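Long-range contacts in GP37 (Pseudomonas phage phikz, PDB 5FT0), which inhibits the RNA degradosome of the phage's bacterial host, probably by binding to the ribonuclease RNase E and keeping it from its RNA: residues L12-K17 against R77-N82; D19-P24 against K84-L89; A179-F184 against F211-C216. One frame throughout, in Å; residues are numbered along the deposited sequence.

Contact 1 (L12-K17 against R77-N82); sequences LQALSK and RIIADN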
loop_
_atom_site.group_PDB
_atom_site.type_symbol
_atom_site.label_atom_id
_atom_site.label_comp_id
_atom_site.label_asym_id
_atom_site.label_seq_id
_atom_site.Cartn_x
_atom_site.Cartn_y
_atom_site.Cartn_z
ATOM N N LEU A 12 14.389 16.755 20.641
ATOM C CA LEU A 12 15.161 17.809 19.988
ATOM C C LEU A 12 16.497 18.032 20.687
ATOM O O LEU A 12 17.507 18.311 20.033
ATOM C CB LEU A 12 14.348 19.103 19.949
ATOM C CG LEU A 12 14.978 20.278 19.199
ATOM C CD1 LEU A 12 15.362 19.870 17.786
ATOM C CD2 LEU A 12 14.015 21.449 19.165
ATOM N N GLN A 13 16.524 17.900 22.017
ATOM C CA GLN A 13 17.780 18.053 22.746
ATOM C C GLN A 13 18.778 16.965 22.366
ATOM O O GLN A 13 19.970 17.240 22.192
ATOM C CB GLN A 13 17.517 18.042 24.251
ATOM C CG GLN A 13 16.882 19.324 24.768
ATOM C CD GLN A 13 16.215 19.145 26.117
ATOM O OE1 GLN A 13 16.404 18.130 26.789
ATOM N NE2 GLN A 13 15.425 20.134 26.520
ATOM N N ALA A 14 18.309 15.722 22.232
ATOM C CA ALA A 14 19.188 14.652 21.772
ATOM C C ALA A 14 19.619 14.878 20.327
ATOM O O ALA A 14 20.794 14.696 19.985
ATOM C CB ALA A 14 18.491 13.299 21.919
ATOM N N LEU A 15 18.681 15.280 19.464
ATOM C CA LEU A 15 19.015 15.501 18.062
ATOM C C LEU A 15 19.986 16.661 17.885
ATOM O O LEU A 15 20.795 16.655 16.950
ATOM C CB LEU A 15 17.741 15.741 17.252
ATOM C CG LEU A 15 16.827 14.525 17.092
ATOM C CD1 LEU A 15 15.643 14.845 16.194
ATOM C CD2 LEU A 15 17.619 13.348 16.543
ATOM N N SER A 16 19.932 17.657 18.774
ATOM C CA SER A 16 20.815 18.814 18.668
ATOM C C SER A 16 22.278 18.463 18.905
ATOM O O SER A 16 23.152 19.265 18.558
ATOM C CB SER A 16 20.380 19.902 19.653
ATOM O OG SER A 16 20.609 19.494 20.993
ATOM N N LYS A 17 22.567 17.300 19.484
ATOM C CA LYS A 17 23.950 16.874 19.648
ATOM C C LYS A 17 24.536 16.280 18.376
ATOM O O LYS A 17 25.750 16.055 18.318
ATOM C CB LYS A 17 24.053 15.873 20.802
ATOM C CG LYS A 17 23.811 16.518 22.158
ATOM C CD LYS A 17 23.477 15.513 23.244
ATOM C CE LYS A 17 23.035 16.242 24.510
ATOM N NZ LYS A 17 22.626 15.307 25.591
ATOM N N ARG A 77 16.280 5.103 18.193
ATOM C CA ARG A 77 15.615 4.965 16.901
ATOM C C ARG A 77 15.289 6.328 16.301
ATOM O O ARG A 77 15.342 6.503 15.078
ATOM C CB ARG A 77 14.341 4.125 17.039
ATOM C CG ARG A 77 14.550 2.697 17.560
ATOM C CD ARG A 77 15.517 1.896 16.698
ATOM N NE ARG A 77 15.044 1.729 15.322
ATOM C CZ ARG A 77 14.398 0.658 14.872
ATOM N NH1 ARG A 77 14.135 -0.353 15.689
ATOM N NH2 ARG A 77 14.016 0.596 13.603
ATOM N N ILE A 78 14.939 7.306 17.141
ATOM C CA ILE A 78 14.662 8.647 16.633
ATOM C C ILE A 78 15.941 9.298 16.120
ATOM O O ILE A 78 15.945 9.949 15.068
ATOM C CB ILE A 78 13.984 9.502 17.720
ATOM C CG1 ILE A 78 12.632 8.905 18.110
ATOM C CG2 ILE A 78 13.819 10.945 17.251
ATOM C CD1 ILE A 78 11.938 9.660 19.227
ATOM N N ILE A 79 17.045 9.135 16.853
ATOM C CA ILE A 79 18.326 9.676 16.408
ATOM C C ILE A 79 18.717 9.077 15.063
ATOM O O ILE A 79 19.049 9.797 14.113
ATOM C CB ILE A 79 19.411 9.428 17.470
ATOM C CG1 ILE A 79 19.084 10.190 18.760
ATOM C CG2 ILE A 79 20.786 9.813 16.933
ATOM C CD1 ILE A 79 19.951 9.789 19.929
ATOM N N ALA A 80 18.676 7.744 14.963
ATOM C CA ALA A 80 19.013 7.086 13.704
ATOM C C ALA A 80 18.081 7.524 12.581
ATOM O O ALA A 80 18.511 7.684 11.434
ATOM C CB ALA A 80 18.972 5.569 13.878
ATOM N N ASP A 81 16.799 7.733 12.898
ATOM C CA ASP A 81 15.836 8.168 11.892
ATOM C C ASP A 81 16.181 9.534 11.312
ATOM O O ASP A 81 15.817 9.831 10.168
ATOM C CB ASP A 81 14.431 8.203 12.495
ATOM C CG ASP A 81 13.575 7.041 12.046
ATOM O OD1 ASP A 81 13.692 6.640 10.868
ATOM O OD2 ASP A 81 12.780 6.533 12.865
ATOM N N ASN A 82 16.861 10.382 12.076
ATOM C CA ASN A 82 17.129 11.743 11.638
ATOM C C ASN A 82 18.525 11.933 11.065
ATOM O O ASN A 82 18.839 13.036 10.603
ATOM C CB ASN A 82 16.903 12.719 12.795
ATOM C CG ASN A 82 15.433 13.017 13.012
ATOM O OD1 ASN A 82 14.871 13.906 12.374
ATOM N ND2 ASN A 82 14.797 12.260 13.902
#
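L15 reaches helix 67-82 because its CG stands anti to its carbonyl carbon (chi1 -69°) and the chain then extends (chi2 -176°), which carries both methyls across to the other helix. N82 holds its CG beside its own backbone N (chi1 -79°), and the two side chains cross at about a right angle. CD1 of L15 meets the amide end of the asparagine, 3.6 Å from N82 ND2. CD2 of L15 lies between I79 CA, 3.7 Å away, and N82 CB at 3.9 Å. Two bonds hold the buried amide in its rotation: one N-H of N82 ND2 is given to I78 O one turn back, 2.8 Å and nearly straight, with that oxygen lying in the amide plane, and OD1 of N82 accepts from the backbone N of H25. One residue earlier on helix 8-15, A14 CB closes on I79 CD1 at 4.3 Å, a looser approach. No hydrogen bond joins 12-17 to 77-82, and the two bury a modest 187 Å² in total. This is largely apolar helix-helix packing, which joins the N-terminal helix 8-15 to helix 67-82.

Contact 2 (D19-P24 against K84-L89); sequences DGLHHP and KYVDNL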
loop_
_atom_site.group_PDB
_atom_site.type_symbol
_atom_site.label_atom_id
_atom_site.label_comp_id
_atom_site.label_asym_id
_atom_site.label_seq_id
_atom_site.Cartn_x
_atom_site.Cartn_y
_atom_site.Cartn_z
ATOM N N ASP A 19 26.091 16.480 14.904
ATOM C CA ASP A 19 26.750 17.403 13.988
ATOM C C ASP A 19 25.987 17.510 12.674
ATOM O O ASP A 19 25.517 16.510 12.125
ATOM C CB ASP A 19 28.177 16.934 13.709
ATOM C CG ASP A 19 29.197 17.592 14.608
ATOM O OD1 ASP A 19 28.849 17.974 15.748
ATOM O OD2 ASP A 19 30.355 17.723 14.165
ATOM N N GLY A 20 25.874 18.736 12.166
ATOM C CA GLY A 20 25.326 18.975 10.848
ATOM C C GLY A 20 23.832 18.784 10.705
ATOM O O GLY A 20 23.319 18.890 9.582
ATOM N N LEU A 21 23.113 18.511 11.788
ATOM C CA LEU A 21 21.664 18.374 11.733
ATOM C C LEU A 21 21.025 19.728 12.011
ATOM O O LEU A 21 21.229 20.309 13.082
ATOM C CB LEU A 21 21.170 17.332 12.736
ATOM C CG LEU A 21 19.656 17.107 12.733
ATOM C CD1 LEU A 21 19.169 16.733 11.338
ATOM C CD2 LEU A 21 19.262 16.035 13.740
ATOM N N HIS A 22 20.259 20.234 11.046
ATOM C CA HIS A 22 19.541 21.489 11.220
ATOM C C HIS A 22 18.069 21.415 10.868
ATOM O O HIS A 22 17.309 22.282 11.314
ATOM C CB HIS A 22 20.185 22.602 10.380
ATOM C CG HIS A 22 21.602 22.892 10.755
ATOM N ND1 HIS A 22 22.672 22.483 9.988
ATOM C CD2 HIS A 22 22.127 23.536 11.823
ATOM C CE1 HIS A 22 23.794 22.873 10.564
ATOM N NE2 HIS A 22 23.493 23.512 11.680
ATOM N N HIS A 23 17.636 20.422 10.098
ATOM C CA HIS A 23 16.244 20.298 9.672
ATOM C C HIS A 23 15.747 18.902 10.020
ATOM O O HIS A 23 15.573 18.048 9.142
ATOM C CB HIS A 23 16.108 20.592 8.179
ATOM C CG HIS A 23 16.739 21.887 7.773
ATOM N ND1 HIS A 23 16.221 23.112 8.137
ATOM C CD2 HIS A 23 17.858 22.149 7.058
ATOM C CE1 HIS A 23 16.988 24.073 7.653
ATOM N NE2 HIS A 23 17.987 23.515 6.992
ATOM N N PRO A 24 15.506 18.638 11.300
ATOM C CA PRO A 24 15.001 17.323 11.695
ATOM C C PRO A 24 13.573 17.121 11.217
ATOM O O PRO A 24 12.886 18.054 10.798
ATOM C CB PRO A 24 15.072 17.363 13.224
ATOM C CG PRO A 24 14.924 18.805 13.555
ATOM C CD PRO A 24 15.616 19.555 12.448
ATOM N N LYS A 84 19.359 10.805 8.319
ATOM C CA LYS A 84 19.074 11.066 6.914
ATOM C C LYS A 84 19.026 12.553 6.597
ATOM O O LYS A 84 19.248 12.936 5.444
ATOM C CB LYS A 84 17.740 10.428 6.521
ATOM C CG LYS A 84 17.823 8.958 6.177
ATOM C CD LYS A 84 16.431 8.357 6.091
ATOM C CE LYS A 84 15.807 8.256 7.473
ATOM N NZ LYS A 84 14.328 8.109 7.417
ATOM N N TYR A 85 18.738 13.394 7.587
ATOM C CA TYR A 85 18.587 14.825 7.374
ATOM C C TYR A 85 19.835 15.618 7.736
ATOM O O TYR A 85 19.831 16.845 7.603
ATOM C CB TYR A 85 17.380 15.339 8.164
ATOM C CG TYR A 85 16.123 14.553 7.867
ATOM C CD1 TYR A 85 15.602 14.507 6.579
ATOM C CD2 TYR A 85 15.468 13.843 8.865
ATOM C CE1 TYR A 85 14.457 13.783 6.295
ATOM C CE2 TYR A 85 14.322 13.117 8.590
ATOM C CZ TYR A 85 13.821 13.092 7.303
ATOM O OH TYR A 85 12.682 12.374 7.023
ATOM N N VAL A 86 20.897 14.948 8.187
ATOM C CA VAL A 86 22.183 15.610 8.350
ATOM C C VAL A 86 22.644 16.122 6.994
ATOM O O VAL A 86 22.602 15.390 5.996
ATOM C CB VAL A 86 23.202 14.645 8.974
ATOM C CG1 VAL A 86 24.609 15.207 8.878
ATOM C CG2 VAL A 86 22.842 14.365 10.430
ATOM N N ASP A 87 23.083 17.387 6.956
ATOM C CA ASP A 87 23.423 18.080 5.716
ATOM C C ASP A 87 24.187 17.207 4.724
ATOM O O ASP A 87 23.702 16.927 3.622
ATOM C CB ASP A 87 24.243 19.337 6.032
ATOM C CG ASP A 87 23.413 20.440 6.653
ATOM O OD1 ASP A 87 22.176 20.427 6.488
ATOM O OD2 ASP A 87 24.002 21.327 7.305
ATOM N N ASN A 88 25.385 16.761 5.109
ATOM C CA ASN A 88 26.232 16.022 4.179
ATOM C C ASN A 88 25.668 14.651 3.828
ATOM O O ASN A 88 25.972 14.129 2.751
ATOM C CB ASN A 88 27.642 15.879 4.754
ATOM C CG ASN A 88 28.389 17.201 4.796
ATOM O OD1 ASN A 88 28.072 18.124 4.049
ATOM N ND2 ASN A 88 29.389 17.294 5.665
ATOM N N LEU A 89 24.863 14.052 4.708
ATOM C CA LEU A 89 24.245 12.772 4.380
ATOM C C LEU A 89 23.032 12.964 3.482
ATOM O O LEU A 89 22.819 12.192 2.541
ATOM C CB LEU A 89 23.855 12.034 5.663
ATOM C CG LEU A 89 24.992 11.822 6.668
ATOM C CD1 LEU A 89 24.526 10.975 7.842
ATOM C CD2 LEU A 89 26.201 11.195 5.991
HETATM O O HOH W 1 19.995 19.302 8.553
#
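A single water is shared by both segments: it accepts from H22 N at 2.7 Å and donates to Y85 O and, over a longer distance, to D87 OD1. Beside it, D87 meets H22 directly. ND1 of H22 donates to D87 OD2 at 3.2 Å, a bent bond (139°) that lies in the imidazole plane but arrives on the syn side of the carboxylate, 33° out of its plane. D87 therefore uses one oxygen for the histidine and the other for the water. The carboxylate would be expected to favour a protonated H22, though no charge can be seen.

Helix 87-98 starts here, with V86 at its N-cap position. The first-turn amide D87 N is taken up by G20 O of the facing loop, at 3.0 Å and almost linear, so the loop 19-24 supplies an acceptor to the helix start. G20, with a positive phi of 72°, lies close against V86, its O 3.7 Å from V86 CA.

Next to these polar groups, L21 packs on Y85 and V86: CD1 of L21 lies 3.9 Å from Y85 CB, and L21 CB faces V86 CG2. The carbonyl H23 O sits 3.4 Å from Y85 CB, oblique to the tyrosine ring. Y183 of helix 158-187 packs on CG1 of V86, and its hydroxyl hydrogen-bonds D19 O.

Contact 3 (A179-F184 against F211-C216); sequences AYTDYF and FSFEGC. With ARG (arginine), chain C.
F184 and F213 form the tight part of this contact, and E214, on the other face of the strand, its open part. CB of F213 sits over the centre of the F184 ring, 3.4 Å from the centroid and only 7° off the ring normal, a CH-pi contact. The two rings are nearly parallel (24°) but slid apart, their centroids 5.3 Å from each other, so stacking contributes little. In the plane of the F184 ring, its edge runs into the strand backbone, with CE2 of F184 3.4 Å from G215 N. The ring edge lies directly on the main chain at G215, which has no side chain.

The F213 ring extends back along the helix: CE1 of F213 meets T181 OG1 at the ring edge at 3.4 Å, and CE2 approaches Y180 CB. The threonine hydroxyl is engaged by I177 O one turn earlier. This is helix-on-sheet packing, helix 158-187 lying along strand 206-217 of the large antiparallel sheet with the short axes 23° from parallel and 8.9 Å apart; F225 of the neighbouring strand 220-232 closes on F184 as well.

Away from the rings the packing gives way to water and ligand. A water lies between F184 O and E214 O, 2.7 Å from the latter. E214 points its CB away from the helix and extends its chain to the bound arginine, whose NH1 donates to E214 OE1 at 2.5 Å, so short that the exact length is doubtful. F190, D192 and A194 complete that pocket.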
loop_
_atom_site.group_PDB
_atom_site.type_symbol
_atom_site.label_atom_id
_atom_site.label_comp_id
_atom_site.label_asym_id
_atom_site.label_seq_id
_atom_site.Cartn_x
_atom_site.Cartn_y
_atom_site.Cartn_z
ATOM N N ALA A 179 30.107 8.733 2.796
ATOM C CA ALA A 179 29.612 9.798 3.662
ATOM C C ALA A 179 29.097 9.242 4.984
ATOM O O ALA A 179 29.404 9.775 6.058
ATOM C CB ALA A 179 28.516 10.584 2.943
ATOM N N TYR A 180 28.307 8.166 4.926
ATOM C CA TYR A 180 27.848 7.525 6.152
ATOM C C TYR A 180 29.010 6.911 6.917
ATOM O O TYR A 180 29.042 6.960 8.153
ATOM C CB TYR A 180 26.792 6.465 5.832
ATOM C CG TYR A 180 25.397 7.028 5.751
ATOM C CD1 TYR A 180 24.936 7.628 4.587
ATOM C CD2 TYR A 180 24.553 6.992 6.850
ATOM C CE1 TYR A 180 23.665 8.158 4.514
ATOM C CE2 TYR A 180 23.280 7.520 6.788
ATOM C CZ TYR A 180 22.842 8.105 5.617
ATOM O OH TYR A 180 21.574 8.633 5.551
ATOM N N THR A 181 29.975 6.333 6.198
ATOM C CA THR A 181 31.141 5.746 6.851
ATOM C C THR A 181 31.948 6.809 7.588
ATOM O O THR A 181 32.343 6.616 8.742
ATOM C CB THR A 181 32.012 5.030 5.819
ATOM O OG1 THR A 181 31.232 4.034 5.144
ATOM C CG2 THR A 181 33.203 4.366 6.494
ATOM N N ASP A 182 32.193 7.945 6.932
ATOM C CA ASP A 182 32.949 9.018 7.569
ATOM C C ASP A 182 32.172 9.632 8.726
ATOM O O ASP A 182 32.739 9.904 9.790
ATOM C CB ASP A 182 33.316 10.087 6.539
ATOM C CG ASP A 182 34.346 9.603 5.541
ATOM O OD1 ASP A 182 35.027 8.595 5.829
ATOM O OD2 ASP A 182 34.480 10.236 4.474
ATOM N N TYR A 183 30.868 9.857 8.537
ATOM C CA TYR A 183 30.073 10.480 9.592
ATOM C C TYR A 183 30.100 9.648 10.868
ATOM O O TYR A 183 30.303 10.180 11.964
ATOM C CB TYR A 183 28.633 10.694 9.128
ATOM C CG TYR A 183 27.840 11.533 10.100
ATOM C CD1 TYR A 183 27.821 12.916 9.994
ATOM C CD2 TYR A 183 27.128 10.945 11.139
ATOM C CE1 TYR A 183 27.108 13.692 10.886
ATOM C CE2 TYR A 183 26.411 11.714 12.040
ATOM C CZ TYR A 183 26.405 13.088 11.908
ATOM O OH TYR A 183 25.699 13.864 12.800
ATOM N N PHE A 184 29.894 8.337 10.748
ATOM C CA PHE A 184 29.904 7.493 11.939
ATOM C C PHE A 184 31.289 7.439 12.570
ATOM O O PHE A 184 31.418 7.479 13.799
ATOM C CB PHE A 184 29.408 6.088 11.593
ATOM C CG PHE A 184 27.930 5.907 11.799
ATOM C CD1 PHE A 184 27.023 6.306 10.827
ATOM C CD2 PHE A 184 27.447 5.350 12.972
ATOM C CE1 PHE A 184 25.660 6.145 11.022
ATOM C CE2 PHE A 184 26.086 5.188 13.176
ATOM C CZ PHE A 184 25.191 5.584 12.198
ATOM N N PHE A 211 25.453 -2.412 4.433
ATOM C CA PHE A 211 26.453 -1.562 5.069
ATOM C C PHE A 211 25.887 -1.110 6.409
ATOM O O PHE A 211 24.981 -0.271 6.452
ATOM C CB PHE A 211 26.800 -0.358 4.191
ATOM C CG PHE A 211 27.213 -0.719 2.790
ATOM C CD1 PHE A 211 26.266 -0.892 1.793
ATOM C CD2 PHE A 211 28.551 -0.876 2.468
ATOM C CE1 PHE A 211 26.647 -1.218 0.506
ATOM C CE2 PHE A 211 28.936 -1.203 1.183
ATOM C CZ PHE A 211 27.983 -1.374 0.201
ATOM N N SER A 212 26.417 -1.660 7.496
ATOM C CA SER A 212 25.923 -1.364 8.832
ATOM C C SER A 212 26.931 -0.521 9.604
ATOM O O SER A 212 28.140 -0.588 9.365
ATOM C CB SER A 212 25.616 -2.650 9.600
ATOM O OG SER A 212 24.504 -3.310 9.028
ATOM N N PHE A 213 26.416 0.278 10.536
ATOM C CA PHE A 213 27.228 1.231 11.275
ATOM C C PHE A 213 26.765 1.279 12.722
ATOM O O PHE A 213 25.583 1.087 13.020
ATOM C CB PHE A 213 27.151 2.634 10.659
ATOM C CG PHE A 213 27.455 2.666 9.189
ATOM C CD1 PHE A 213 28.762 2.745 8.739
ATOM C CD2 PHE A 213 26.434 2.616 8.257
ATOM C CE1 PHE A 213 29.045 2.773 7.390
ATOM C CE2 PHE A 213 26.710 2.645 6.902
ATOM C CZ PHE A 213 28.018 2.722 6.469
ATOM N N GLU A 214 27.715 1.541 13.616
ATOM C CA GLU A 214 27.451 1.707 15.038
ATOM C C GLU A 214 28.007 3.054 15.465
ATOM O O GLU A 214 29.176 3.353 15.204
ATOM C CB GLU A 214 28.091 0.585 15.863
ATOM C CG GLU A 214 27.682 -0.812 15.443
ATOM C CD GLU A 214 28.567 -1.881 16.059
ATOM O OE1 GLU A 214 28.309 -2.275 17.213
ATOM O OE2 GLU A 214 29.526 -2.323 15.390
ATOM N N GLY A 215 27.182 3.860 16.122
ATOM C CA GLY A 215 27.552 5.215 16.474
ATOM C C GLY A 215 27.448 5.467 17.964
ATOM O O GLY A 215 26.567 4.936 18.641
ATOM N N CYS A 216 28.355 6.299 18.467
ATOM C CA CYS A 216 28.328 6.734 19.854
ATOM C C CYS A 216 27.582 8.058 19.960
ATOM O O CYS A 216 27.898 9.014 19.245
ATOM C CB CYS A 216 29.749 6.881 20.397
ATOM S SG CYS A 216 29.845 7.323 22.141
HETATM N N ARG C . 30.625 0.011 18.663
HETATM C CA ARG C . 31.204 -0.130 19.992
HETATM C C ARG C . 32.712 -0.351 19.904
HETATM O O ARG C . 33.210 -0.967 18.962
HETATM C CB ARG C . 30.535 -1.283 20.738
HETATM C CG ARG C . 30.598 -2.597 19.982
HETATM C CD ARG C . 29.733 -3.661 20.623
HETATM N NE ARG C . 29.901 -4.946 19.950
HETATM C CZ ARG C . 29.234 -5.313 18.860
HETATM N NH1 ARG C . 28.345 -4.493 18.316
HETATM N NH2 ARG C . 29.455 -6.501 18.315
HETATM O OXT ARG C . 33.469 0.085 20.769
HETATM O O HOH W 2 31.324 4.922 14.932
#

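Overall arrangement
From the N terminus, helix 8-15 and the loop after it supply the first halves of contacts 1 and 2. Each closes a loop of 59 residues, which includes strands 30-37, 42-48 and 55-59 of the four-stranded sheet. Their segments alternate along the chain, so the two closures cross. They also touch, L15 and N82 packing on L21 and P24. Contact 3 comes later and in series, closing a shorter loop of 26 residues between helix 158-187 and strand 206-217. It adjoins contact 2 along helix 158-187, while contacts 1 and 3 stay about 6 Å apart at their nearest atoms. Together they tie the N-terminal region, through the helices, to the seven-stranded sheet.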